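Local coordinates for uncharacterized protein (Peptoclostridium difficile 630, PDB 4YCS) that is of unknown function but is a putative lipoprotein fragment related to PnrA-like substrate-binding proteins of ABC transporters, and so may bind a small ligand, at residues R75-L80 / I95-D100. Numbering follows the deposited sequence.
Sequences RFAKPL and IDYEYD
A77 of helix 77-84 faces Y97 in the loop that leaves strand 91-95, and their CA atoms lie 7.0 Å apart. Residues 75-80 run through 3-10 and helical geometry, with L80 N bonded to F76 O. Residues 96-100 run as an irregular loop alongside the helix. The contact sits in a three-layer alpha/beta fold with a parallel sheet of order 2-1-3-4-5, as in a lobe of type I periplasmic binding proteins. Helix 77-84 lies in the beta-alpha-beta crossover from strand 68-72 to strand 91-95, so the contact joins this helix to the loop that follows the second of them.

The methyl of A77 lies over one face of the Y97 ring. This is a CH-pi contact: A77 CB is 3.6 Å from the centroid of the Y97 ring and only 7° off the ring normal. Y97 CG is anti to its own N (chi1 -174°), which carries the ring toward the helix.

The Y97 and Y99 rings meet within the loop. Y97 CE1 stands 3.5 Å above the plane of the Y99 ring, over its centre, while Y99 CG lies at the edge of the Y97 ring. The two rings are turned nearly square to each other.

The L80 side chain crosses that of Y99 at about a right angle, with L80 CD2 3.8 Å from Y99 OH. L80 and Y99 also both touch I94 and I106 of the sheet. Outside the contact, S108 OG bonds to Y97 O and Q102 OE1 to Y99 N.

Y99 OH donates a 2.6 Å hydrogen bond to A77 O, meeting a lone pair in the carbonyl plane at a C=O...O angle of 118°.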
ATOM      1  N   ARG A  75       1.873 -10.253  -5.417  1.00 41.90           N
ATOM      2  CA  ARG A  75       2.538  -9.971  -6.697  1.00 44.57           C
ATOM      3  C   ARG A  75       3.351  -8.667  -6.689  1.00 43.48           C
ATOM      4  O   ARG A  75       4.203  -8.477  -7.564  1.00 43.09           O
ATOM      5  CB  ARG A  75       1.559  -9.959  -7.855  1.00 47.16           C
ATOM      6  CG  ARG A  75       1.032 -11.346  -8.217  1.00 52.24           C
ATOM      7  CD  ARG A  75       0.840 -11.487  -9.717  1.00 54.86           C
ATOM      8  NE  ARG A  75      -0.108 -10.517 -10.270  1.00 54.93           N
ATOM      9  CZ  ARG A  75      -0.252 -10.267 -11.569  1.00 58.38           C
ATOM     10  NH1 ARG A  75       0.481 -10.930 -12.451  1.00 58.67           N
ATOM     11  NH2 ARG A  75      -1.130  -9.358 -12.002  1.00 56.26           N
ATOM     12  N   PHE A  76       3.128  -7.785  -5.707  1.00 40.55           N
ATOM     13  CA  PHE A  76       3.959  -6.561  -5.588  1.00 41.29           C
ATOM     14  C   PHE A  76       5.296  -6.755  -4.864  1.00 43.06           C
ATOM     15  O   PHE A  76       6.148  -5.839  -4.899  1.00 39.71           O
ATOM     16  CB  PHE A  76       3.181  -5.420  -4.931  1.00 37.73           C
ATOM     17  CG  PHE A  76       2.097  -4.892  -5.775  1.00 37.02           C
ATOM     18  CD1 PHE A  76       2.405  -4.133  -6.880  1.00 36.45           C
ATOM     19  CD2 PHE A  76       0.770  -5.180  -5.487  1.00 36.95           C
ATOM     20  CE1 PHE A  76       1.391  -3.643  -7.675  1.00 39.01           C
ATOM     21  CE2 PHE A  76      -0.237  -4.668  -6.261  1.00 40.36           C
ATOM     22  CZ  PHE A  76       0.078  -3.898  -7.352  1.00 38.98           C
ATOM     23  N   ALA A  77       5.482  -7.925  -4.243  1.00 43.07           N
ATOM     24  CA  ALA A  77       6.648  -8.200  -3.392  1.00 45.97           C
ATOM     25  C   ALA A  77       7.951  -7.754  -4.033  1.00 46.74           C
ATOM     26  O   ALA A  77       8.659  -6.886  -3.495  1.00 44.77           O
ATOM     27  CB  ALA A  77       6.701  -9.682  -3.019  1.00 48.51           C
ATOM     28  N   LYS A  78       8.247  -8.308  -5.199  1.00 50.04           N
ATOM     29  CA  LYS A  78       9.525  -8.032  -5.874  1.00 54.60           C
ATOM     30  C   LYS A  78       9.670  -6.588  -6.419  1.00 48.07           C
ATOM     31  O   LYS A  78      10.690  -5.963  -6.187  1.00 45.14           O
ATOM     32  CB  LYS A  78       9.830  -9.076  -6.967  1.00 62.53           C
ATOM     33  CG  LYS A  78      10.262 -10.445  -6.434  1.00 72.21           C
ATOM     34  CD  LYS A  78      11.684 -10.471  -5.854  1.00 79.98           C
ATOM     35  CE  LYS A  78      12.063 -11.850  -5.308  1.00 88.33           C
ATOM     36  NZ  LYS A  78      11.309 -12.212  -4.072  1.00 90.86           N
ATOM     37  N   PRO A  79       8.663  -6.069  -7.154  1.00 45.96           N
ATOM     38  CA  PRO A  79       8.806  -4.696  -7.655  1.00 43.68           C
ATOM     39  C   PRO A  79       8.836  -3.647  -6.550  1.00 43.76           C
ATOM     40  O   PRO A  79       9.486  -2.633  -6.716  1.00 43.91           O
ATOM     41  CB  PRO A  79       7.595  -4.507  -8.564  1.00 44.98           C
ATOM     42  CG  PRO A  79       6.656  -5.572  -8.164  1.00 47.19           C
ATOM     43  CD  PRO A  79       7.479  -6.730  -7.710  1.00 43.60           C
ATOM     44  N   LEU A  80       8.187  -3.918  -5.427  1.00 42.64           N
ATOM     45  CA  LEU A  80       8.194  -2.993  -4.287  1.00 40.38           C
ATOM     46  C   LEU A  80       9.525  -2.976  -3.571  1.00 41.11           C
ATOM     47  O   LEU A  80      10.012  -1.912  -3.185  1.00 41.12           O
ATOM     48  CB  LEU A  80       7.087  -3.327  -3.297  1.00 40.24           C
ATOM     49  CG  LEU A  80       6.954  -2.416  -2.071  1.00 40.90           C
ATOM     50  CD1 LEU A  80       6.327  -1.086  -2.501  1.00 40.83           C
ATOM     51  CD2 LEU A  80       6.122  -3.099  -0.981  1.00 40.96           C
ATOM     52  N   ILE A  95       0.256  -5.518   1.643  1.00 34.99           N
ATOM     53  CA  ILE A  95      -0.786  -6.377   2.182  1.00 37.94           C
ATOM     54  C   ILE A  95      -0.677  -7.814   1.614  1.00 40.79           C
ATOM     55  O   ILE A  95      -0.638  -8.017   0.403  1.00 37.35           O
ATOM     56  CB  ILE A  95      -2.148  -5.808   1.922  1.00 40.45           C
ATOM     57  CG1 ILE A  95      -2.285  -4.459   2.641  1.00 42.71           C
ATOM     58  CG2 ILE A  95      -3.242  -6.774   2.404  1.00 44.56           C
ATOM     59  CD1 ILE A  95      -3.429  -3.647   2.111  1.00 47.18           C
ATOM     60  N   ASP A  96      -0.617  -8.789   2.532  1.00 46.67           N
ATOM     61  CA  ASP A  96      -0.620 -10.238   2.227  1.00 45.19           C
ATOM     62  C   ASP A  96       0.747 -10.749   1.802  1.00 48.07           C
ATOM     63  O   ASP A  96       0.863 -11.608   0.938  1.00 51.35           O
ATOM     64  CB  ASP A  96      -1.694 -10.565   1.171  1.00 50.24           C
ATOM     65  CG  ASP A  96      -2.041 -12.088   1.100  1.00 57.13           C
ATOM     66  OD1 ASP A  96      -2.008 -12.782   2.156  1.00 56.81           O
ATOM     67  OD2 ASP A  96      -2.358 -12.552  -0.024  1.00 51.72           O
ATOM     68  N   TYR A  97       1.797 -10.217   2.419  1.00 49.18           N
ATOM     69  CA  TYR A  97       3.168 -10.676   2.147  1.00 51.31           C
ATOM     70  C   TYR A  97       4.134 -10.263   3.264  1.00 54.42           C
ATOM     71  O   TYR A  97       4.135  -9.110   3.738  1.00 52.96           O
ATOM     72  CB  TYR A  97       3.676 -10.179   0.782  1.00 50.26           C
ATOM     73  CG  TYR A  97       5.011 -10.769   0.434  1.00 53.33           C
ATOM     74  CD1 TYR A  97       6.192 -10.138   0.799  1.00 54.16           C
ATOM     75  CD2 TYR A  97       5.092 -11.989  -0.225  1.00 55.53           C
ATOM     76  CE1 TYR A  97       7.418 -10.699   0.499  1.00 59.38           C
ATOM     77  CE2 TYR A  97       6.315 -12.555  -0.535  1.00 56.20           C
ATOM     78  CZ  TYR A  97       7.461 -11.913  -0.162  1.00 59.47           C
ATOM     79  OH  TYR A  97       8.647 -12.472  -0.473  1.00 67.70           O
ATOM     80  N   GLU A  98       4.980 -11.200   3.659  1.00 55.10           N
ATOM     81  CA  GLU A  98       6.010 -10.952   4.649  1.00 61.59           C
ATOM     82  C   GLU A  98       7.344 -11.303   4.030  1.00 61.58           C
ATOM     83  O   GLU A  98       7.500 -12.384   3.492  1.00 64.89           O
ATOM     84  CB  GLU A  98       5.756 -11.774   5.916  1.00 69.52           C
ATOM     85  CG  GLU A  98       4.859 -11.053   6.919  1.00 77.60           C
ATOM     86  CD  GLU A  98       4.468 -11.910   8.117  1.00 85.62           C
ATOM     87  OE1 GLU A  98       5.360 -12.412   8.839  1.00 88.72           O
ATOM     88  OE2 GLU A  98       3.254 -12.075   8.346  1.00 84.54           O
ATOM     89  N   TYR A  99       8.299 -10.377   4.091  1.00 63.74           N
ATOM     90  CA  TYR A  99       9.661 -10.610   3.580  1.00 64.23           C
ATOM     91  C   TYR A  99      10.485 -11.385   4.605  1.00 67.92           C
ATOM     92  O   TYR A  99      10.303 -11.205   5.815  1.00 67.73           O
ATOM     93  CB  TYR A  99      10.364  -9.283   3.320  1.00 62.40           C
ATOM     94  CG  TYR A  99       9.777  -8.484   2.193  1.00 57.90           C
ATOM     95  CD1 TYR A  99       8.737  -7.593   2.410  1.00 54.36           C
ATOM     96  CD2 TYR A  99      10.267  -8.619   0.916  1.00 54.39           C
ATOM     97  CE1 TYR A  99       8.191  -6.872   1.366  1.00 53.03           C
ATOM     98  CE2 TYR A  99       9.732  -7.904  -0.128  1.00 54.45           C
ATOM     99  CZ  TYR A  99       8.699  -7.019   0.101  1.00 51.46           C
ATOM    100  OH  TYR A  99       8.193  -6.323  -0.954  1.00 46.11           O
ATOM    101  N   ASP A 100      11.402 -12.230   4.141  1.00 72.54           N
ATOM    102  CA  ASP A 100      12.269 -12.972   5.078  1.00 77.79           C
ATOM    103  C   ASP A 100      13.190 -12.001   5.775  1.00 78.05           C
ATOM    104  O   ASP A 100      13.356 -12.053   6.994  1.00 76.80           O
ATOM    105  CB  ASP A 100      13.096 -14.030   4.362  1.00 82.98           C
ATOM    106  CG  ASP A 100      12.249 -15.159   3.841  1.00 87.70           C
ATOM    107  OD1 ASP A 100      11.470 -15.738   4.627  1.00 90.80           O
ATOM    108  OD2 ASP A 100      12.355 -15.464   2.645  1.00 91.50           O
TER